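Local coordinates for CELL division protein FTSZ homolog 1 (Methanocaldococcus jannaschii, PDB 1W58) that binds GTP and probably hydrolyses it, polymerising in a GTP-dependent manner into the contractile Z ring thought to form at the future division site, at residues A[183-188]-A[242-247]; A[230-235]-A[317-322]. All coordinates share one frame; numbering follows the deposited sequence.

How the contacts relate
From the N terminus, the chain first builds the parallel sheet of the GTPase domain, whose last strand, 186-191, begins in 183-188. Helix 204-227 follows, then the connection 230-235, helix 236-243 and the turn into strand 249-256. Contact 1 closes the first loop, bringing 242-247 back to the edge strand after 53 residues. Contact 2 starts inside that closure and closes later, when 317-322 returns to 230-235, 81 residues after that segment ends, so the two cross. Contact 1 ties the GTPase domain to the start of the C-terminal domain; contact 2 ties the connection 230-235, between helices 204-227 and 236-243, to that domain's sheet. Their centres are about 20 Å apart, bridged where V242 packs on I318.

Contact 1 of 2, residues A[183-188]-A[242-247]; sequences HTDTLV and VMNNGG
T186 and G247 form a parallel beta bridge, their CA atoms 4.8 Å apart, where the turn after helix 236-243 runs along the edge of strand 186-191. The firm bond is from L187 N to G247 O (2.8 Å, 166° at the hydrogen). Two residues back, D185 O receives two weak bonds, from G246 N and G247 N, both at 3.3 Å. G246 N is shared, since it also donates to M243 O within its own turn. G247 has a positive phi of 51°, a conformation suited to glycine. Lacking a side chain, G246 lets its CA approach T186 CB to 3.7 Å. The T186 methyl CG2 lies against M243 CB, modelled at a doubtfully short 3.2 Å, and also meets CG and SD, the two side chains crossing at a slant; the methionine chain bends at chi2 and chi3. The buried carboxylate of D185 lies beside N244, which is partly exposed: a water donates weakly to D185 OD1 and also to N244 OD1, while N244 ND2 bonds K240 O. T154 N binds D185 OD1 and K148 forms a salt bridge with OD2. Such anchoring by strand 153-160 and helix 135-149 would probably steady D185 next to the turn. One straight bond, two weak ones and a methyl contact thus join the GTPase domain's edge strand to the chain entering the C-terminal domain.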
ATOM      1  N   HIS A 183      14.655  -3.494  10.751  1.00 45.74           N
ATOM      2  CA  HIS A 183      14.165  -2.472   9.845  1.00 46.74           C
ATOM      3  C   HIS A 183      15.010  -1.230   9.972  1.00 45.11           C
ATOM      4  O   HIS A 183      14.562  -0.120   9.695  1.00 48.28           O
ATOM      5  CB  HIS A 183      12.711  -2.153  10.200  1.00 47.31           C
ATOM      6  CG  HIS A 183      11.787  -3.328  10.065  1.00 53.29           C
ATOM      7  ND1 HIS A 183      11.274  -3.736   8.849  1.00 52.27           N
ATOM      8  CD2 HIS A 183      11.300  -4.191  10.988  1.00 47.86           C
ATOM      9  CE1 HIS A 183      10.512  -4.799   9.032  1.00 53.29           C
ATOM     10  NE2 HIS A 183      10.511  -5.096  10.320  1.00 53.24           N
ATOM     11  N   THR A 184      16.258  -1.426  10.354  1.00 42.21           N
ATOM     12  CA  THR A 184      17.122  -0.297  10.589  1.00 38.91           C
ATOM     13  C   THR A 184      18.490  -0.446   9.876  1.00 40.04           C
ATOM     14  O   THR A 184      18.992  -1.568   9.733  1.00 39.44           O
ATOM     15  CB  THR A 184      17.203  -0.145  12.148  1.00 36.46           C
ATOM     16  OG1 THR A 184      17.451   1.205  12.492  1.00 50.28           O
ATOM     17  CG2 THR A 184      18.250  -1.041  12.744  1.00 35.65           C
ATOM     18  N   ASP A 185      19.055   0.669   9.387  1.00 37.47           N
ATOM     19  CA  ASP A 185      20.372   0.672   8.703  1.00 37.77           C
ATOM     20  C   ASP A 185      21.444   0.564   9.778  1.00 41.33           C
ATOM     21  O   ASP A 185      22.305  -0.320   9.720  1.00 43.40           O
ATOM     22  CB  ASP A 185      20.528   1.941   7.852  1.00 36.42           C
ATOM     23  CG  ASP A 185      19.647   1.892   6.606  1.00 38.85           C
ATOM     24  OD1 ASP A 185      19.187   2.943   6.099  1.00 39.44           O
ATOM     25  OD2 ASP A 185      19.411   0.764   6.132  1.00 37.42           O
ATOM     26  N   THR A 186      21.412   1.476  10.747  1.00 36.92           N
ATOM     27  CA  THR A 186      22.280   1.344  11.902  1.00 41.18           C
ATOM     28  C   THR A 186      21.406   1.612  13.159  1.00 37.62           C
ATOM     29  O   THR A 186      20.552   2.502  13.167  1.00 38.01           O
ATOM     30  CB  THR A 186      23.571   2.235  11.836  1.00 43.08           C
ATOM     31  OG1 THR A 186      23.930   2.644  13.164  1.00 48.74           O
ATOM     32  CG2 THR A 186      23.386   3.431  10.958  1.00 51.02           C
ATOM     33  N   LEU A 187      21.577   0.766  14.175  1.00 34.10           N
ATOM     34  CA  LEU A 187      20.835   0.839  15.429  1.00 33.66           C
ATOM     35  C   LEU A 187      21.754   1.150  16.618  1.00 34.52           C
ATOM     36  O   LEU A 187      22.505   0.278  17.078  1.00 31.27           O
ATOM     37  CB  LEU A 187      20.090  -0.493  15.684  1.00 34.02           C
ATOM     38  CG  LEU A 187      19.440  -0.777  17.063  1.00 37.78           C
ATOM     39  CD1 LEU A 187      18.568   0.348  17.463  1.00 35.29           C
ATOM     40  CD2 LEU A 187      18.617  -2.056  17.035  1.00 37.18           C
ATOM     41  N   VAL A 188      21.676   2.389  17.109  1.00 34.59           N
ATOM     42  CA  VAL A 188      22.494   2.864  18.246  1.00 35.59           C
ATOM     43  C   VAL A 188      21.784   2.679  19.600  1.00 36.97           C
ATOM     44  O   VAL A 188      20.777   3.346  19.841  1.00 36.68           O
ATOM     45  CB  VAL A 188      22.813   4.376  18.077  1.00 37.67           C
ATOM     46  CG1 VAL A 188      23.749   4.863  19.172  1.00 35.73           C
ATOM     47  CG2 VAL A 188      23.434   4.617  16.711  1.00 39.38           C
ATOM     48  N   VAL A 242      28.768   4.155   5.226  1.00 46.28           N
ATOM     49  CA  VAL A 242      29.130   3.523   6.486  1.00 50.19           C
ATOM     50  C   VAL A 242      27.911   3.060   7.304  1.00 50.92           C
ATOM     51  O   VAL A 242      27.902   1.946   7.836  1.00 52.12           O
ATOM     52  CB  VAL A 242      29.949   4.478   7.369  1.00 52.58           C
ATOM     53  CG1 VAL A 242      30.298   3.795   8.691  1.00 52.02           C
ATOM     54  CG2 VAL A 242      31.203   4.901   6.631  1.00 58.82           C
ATOM     55  N   MET A 243      26.895   3.919   7.407  1.00 48.00           N
ATOM     56  CA  MET A 243      25.697   3.606   8.184  1.00 49.56           C
ATOM     57  C   MET A 243      24.756   2.607   7.505  1.00 49.56           C
ATOM     58  O   MET A 243      23.972   1.917   8.168  1.00 51.23           O
ATOM     59  CB  MET A 243      24.961   4.905   8.561  1.00 44.68           C
ATOM     60  CG  MET A 243      25.863   5.880   9.342  1.00 38.58           C
ATOM     61  SD  MET A 243      25.037   6.844  10.618  1.00 46.80           S
ATOM     62  CE  MET A 243      25.002   8.269   9.898  1.00 38.50           C
ATOM     63  N   ASN A 244      24.863   2.501   6.188  1.00 48.95           N
ATOM     64  CA  ASN A 244      24.037   1.568   5.450  1.00 50.48           C
ATOM     65  C   ASN A 244      24.159   0.166   6.040  1.00 49.34           C
ATOM     66  O   ASN A 244      23.212  -0.600   6.031  1.00 51.40           O
ATOM     67  CB  ASN A 244      24.425   1.580   3.973  1.00 51.09           C
ATOM     68  CG  ASN A 244      23.292   2.005   3.094  1.00 53.99           C
ATOM     69  OD1 ASN A 244      22.282   1.315   3.006  1.00 66.45           O
ATOM     70  ND2 ASN A 244      23.434   3.150   2.446  1.00 57.26           N
ATOM     71  N   ASN A 245      25.324  -0.180   6.557  1.00 52.09           N
ATOM     72  CA  ASN A 245      25.470  -1.488   7.176  1.00 56.97           C
ATOM     73  C   ASN A 245      26.111  -1.357   8.561  1.00 54.05           C
ATOM     74  O   ASN A 245      27.041  -2.087   8.909  1.00 56.61           O
ATOM     75  CB  ASN A 245      26.279  -2.442   6.280  1.00 67.23           C
ATOM     76  CG  ASN A 245      25.378  -3.339   5.411  1.00 78.38           C
ATOM     77  OD1 ASN A 245      24.681  -2.858   4.505  1.00 81.76           O
ATOM     78  ND2 ASN A 245      25.383  -4.647   5.698  1.00 79.25           N
ATOM     79  N   GLY A 246      25.592  -0.420   9.348  1.00 46.68           N
ATOM     80  CA  GLY A 246      26.100  -0.212  10.685  1.00 43.66           C
ATOM     81  C   GLY A 246      25.653  -1.255  11.692  1.00 38.83           C
ATOM     82  O   GLY A 246      26.233  -1.343  12.763  1.00 42.45           O
ATOM     83  N   GLY A 247      24.631  -2.042  11.362  1.00 39.76           N
ATOM     84  CA  GLY A 247      24.132  -3.073  12.274  1.00 39.19           C
ATOM     85  C   GLY A 247      23.841  -2.533  13.673  1.00 41.29           C
ATOM     86  O   GLY A 247      23.125  -1.548  13.822  1.00 43.69           O
TER
HETATM   87  O   HOH W   1      19.877   3.373   2.887  1.00 56.31           O
HETATM   88  O   HOH W   2      21.038  -1.400   5.083  1.00 60.61           O

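Contact 2 of 2, residues A[230-235]-A[317-322]; sequences GLINVD and IIWGAT
I232 lays its methyl CG2 over one face of the W319 indole, a CH-pi contact 4.1 Å from the centroid of the six-membered ring and 28° off its normal. The touch is closest at the ring's outer rim, I232 CG2 to W319 CZ3 being 3.7 Å, and CG1 of the same isoleucine approaches CH2. The two side chains cross at about a right angle. W319 starts out from a CA-CB bond directed away from the loop, but with CG between its backbone N and carbonyl carbon (chi1 66°) the ring swings back beneath I232. I287 and helix 297-308, through A300 and V304, pack on the indole too. The segment 230-235 belongs to the loop that, in protofilaments of the FtsZ/tubulin family, reaches the nucleotide of the next subunit; here it is held against the outermost strand of the C-terminal domain's sheet. A321 supplies the backbone grip: its O accepts L231 N (3.0 Å, 158° at the hydrogen), and G230 CA brings a C-H to the same oxygen at 3.2 Å. A321 CB meets L231 CD1 more loosely, at 4.5 Å. Further along the loop, V234 rests CB on W319 O at 4.0 Å and also touches V239 of helix 236-243, whose N-cap is D235, the carboxylate OD2 bonding to A237 N.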
ATOM      1  N   GLY A 230      31.894  22.539   9.366  1.00 68.98           N
ATOM      2  CA  GLY A 230      33.064  22.444  10.224  1.00 71.67           C
ATOM      3  C   GLY A 230      34.402  22.790   9.579  1.00 72.33           C
ATOM      4  O   GLY A 230      34.456  23.505   8.577  1.00 70.59           O
ATOM      5  N   LEU A 231      35.483  22.272  10.161  1.00 72.48           N
ATOM      6  CA  LEU A 231      36.837  22.528   9.673  1.00 73.65           C
ATOM      7  C   LEU A 231      37.248  21.561   8.562  1.00 74.65           C
ATOM      8  O   LEU A 231      38.354  21.645   8.022  1.00 74.77           O
ATOM      9  CB  LEU A 231      37.837  22.421  10.826  1.00 72.13           C
ATOM     10  CG  LEU A 231      37.554  23.239  12.084  1.00 70.85           C
ATOM     11  CD1 LEU A 231      38.677  22.990  13.079  1.00 71.97           C
ATOM     12  CD2 LEU A 231      37.443  24.719  11.747  1.00 68.36           C
ATOM     13  N   ILE A 232      36.357  20.632   8.243  1.00 73.43           N
ATOM     14  CA  ILE A 232      36.595  19.654   7.196  1.00 72.62           C
ATOM     15  C   ILE A 232      35.188  19.289   6.757  1.00 75.53           C
ATOM     16  O   ILE A 232      34.271  19.245   7.575  1.00 75.96           O
ATOM     17  CB  ILE A 232      37.340  18.400   7.741  1.00 72.37           C
ATOM     18  CG1 ILE A 232      38.095  17.688   6.611  1.00 72.45           C
ATOM     19  CG2 ILE A 232      36.365  17.445   8.404  1.00 71.38           C
ATOM     20  CD1 ILE A 232      37.234  17.161   5.486  1.00 72.70           C
ATOM     21  N   ASN A 233      34.994  19.060   5.470  1.00 75.42           N
ATOM     22  CA  ASN A 233      33.669  18.714   5.000  1.00 76.13           C
ATOM     23  C   ASN A 233      33.384  17.219   5.091  1.00 74.30           C
ATOM     24  O   ASN A 233      34.209  16.388   4.696  1.00 76.39           O
ATOM     25  CB  ASN A 233      33.480  19.195   3.561  1.00 79.64           C
ATOM     26  CG  ASN A 233      32.446  18.370   2.794  1.00 83.14           C
ATOM     27  OD1 ASN A 233      32.774  17.325   2.214  1.00 82.96           O
ATOM     28  ND2 ASN A 233      31.194  18.830   2.797  1.00 83.04           N
ATOM     29  N   VAL A 234      32.222  16.871   5.638  1.00 69.75           N
ATOM     30  CA  VAL A 234      31.841  15.472   5.717  1.00 64.67           C
ATOM     31  C   VAL A 234      30.782  15.300   4.626  1.00 62.66           C
ATOM     32  O   VAL A 234      29.803  16.049   4.560  1.00 59.46           O
ATOM     33  CB  VAL A 234      31.334  15.085   7.142  1.00 63.38           C
ATOM     34  CG1 VAL A 234      31.298  16.308   8.040  1.00 61.70           C
ATOM     35  CG2 VAL A 234      29.983  14.416   7.061  1.00 64.61           C
ATOM     36  N   ASP A 235      31.038  14.343   3.742  1.00 59.72           N
ATOM     37  CA  ASP A 235      30.188  14.043   2.592  1.00 62.05           C
ATOM     38  C   ASP A 235      29.073  13.032   2.913  1.00 60.73           C
ATOM     39  O   ASP A 235      29.340  11.876   3.287  1.00 57.94           O
ATOM     40  CB  ASP A 235      31.087  13.522   1.457  1.00 65.35           C
ATOM     41  CG  ASP A 235      30.316  13.131   0.209  1.00 69.30           C
ATOM     42  OD1 ASP A 235      30.980  12.736  -0.774  1.00 73.90           O
ATOM     43  OD2 ASP A 235      29.067  13.206   0.197  1.00 69.75           O
ATOM     44  N   ILE A 317      36.153   5.018   8.527  1.00 63.95           N
ATOM     45  CA  ILE A 317      35.854   6.006   9.553  1.00 63.28           C
ATOM     46  C   ILE A 317      35.351   7.288   8.920  1.00 63.99           C
ATOM     47  O   ILE A 317      35.911   7.769   7.936  1.00 67.48           O
ATOM     48  CB  ILE A 317      37.103   6.362  10.407  1.00 64.66           C
ATOM     49  CG1 ILE A 317      37.577   5.139  11.190  1.00 63.32           C
ATOM     50  CG2 ILE A 317      36.796   7.506  11.350  1.00 62.93           C
ATOM     51  CD1 ILE A 317      38.392   4.184  10.360  1.00 65.08           C
ATOM     52  N   ILE A 318      34.282   7.834   9.478  1.00 61.55           N
ATOM     53  CA  ILE A 318      33.729   9.084   8.985  1.00 60.25           C
ATOM     54  C   ILE A 318      33.903  10.035  10.145  1.00 59.75           C
ATOM     55  O   ILE A 318      33.566   9.696  11.282  1.00 60.22           O
ATOM     56  CB  ILE A 318      32.226   8.949   8.648  1.00 62.54           C
ATOM     57  CG1 ILE A 318      32.038   7.917   7.531  1.00 60.85           C
ATOM     58  CG2 ILE A 318      31.643  10.310   8.273  1.00 59.63           C
ATOM     59  CD1 ILE A 318      32.935   8.124   6.326  1.00 62.10           C
ATOM     60  N   TRP A 319      34.442  11.217   9.883  1.00 58.99           N
ATOM     61  CA  TRP A 319      34.655  12.168  10.966  1.00 59.04           C
ATOM     62  C   TRP A 319      34.506  13.629  10.562  1.00 56.57           C
ATOM     63  O   TRP A 319      34.518  13.969   9.375  1.00 58.58           O
ATOM     64  CB  TRP A 319      36.038  11.949  11.589  1.00 62.13           C
ATOM     65  CG  TRP A 319      37.186  12.271  10.670  1.00 67.12           C
ATOM     66  CD1 TRP A 319      37.781  11.431   9.768  1.00 64.99           C
ATOM     67  CD2 TRP A 319      37.871  13.528  10.563  1.00 67.88           C
ATOM     68  NE1 TRP A 319      38.794  12.088   9.111  1.00 67.69           N
ATOM     69  CE2 TRP A 319      38.870  13.376   9.580  1.00 70.47           C
ATOM     70  CE3 TRP A 319      37.732  14.769  11.201  1.00 69.21           C
ATOM     71  CZ2 TRP A 319      39.734  14.424   9.219  1.00 71.47           C
ATOM     72  CZ3 TRP A 319      38.586  15.808  10.842  1.00 70.62           C
ATOM     73  CH2 TRP A 319      39.575  15.627   9.859  1.00 69.14           C
ATOM     74  N   GLY A 320      34.358  14.483  11.569  1.00 53.27           N
ATOM     75  CA  GLY A 320      34.210  15.906  11.338  1.00 50.07           C
ATOM     76  C   GLY A 320      34.681  16.630  12.578  1.00 52.16           C
ATOM     77  O   GLY A 320      35.031  15.988  13.570  1.00 52.61           O
ATOM     78  N   ALA A 321      34.684  17.958  12.527  1.00 53.64           N
ATOM     79  CA  ALA A 321      35.122  18.784  13.651  1.00 55.15           C
ATOM     80  C   ALA A 321      34.380  20.108  13.614  1.00 56.82           C
ATOM     81  O   ALA A 321      34.434  20.834  12.622  1.00 53.52           O
ATOM     82  CB  ALA A 321      36.620  19.023  13.574  1.00 53.79           C
ATOM     83  N   THR A 322      33.694  20.427  14.705  1.00 59.42           N
ATOM     84  CA  THR A 322      32.919  21.654  14.765  1.00 65.90           C
ATOM     85  C   THR A 322      33.239  22.510  15.982  1.00 70.24           C
ATOM     86  O   THR A 322      33.667  22.003  17.025  1.00 71.28           O
ATOM     87  CB  THR A 322      31.407  21.336  14.768  1.00 66.20           C
ATOM     88  OG1 THR A 322      31.117  20.406  15.825  1.00 63.47           O
ATOM     89  CG2 THR A 322      30.986  20.740  13.425  1.00 64.76           C
TER
HETATM   90  O   HOH W   3      33.400  18.711  10.480  1.00 63.34           O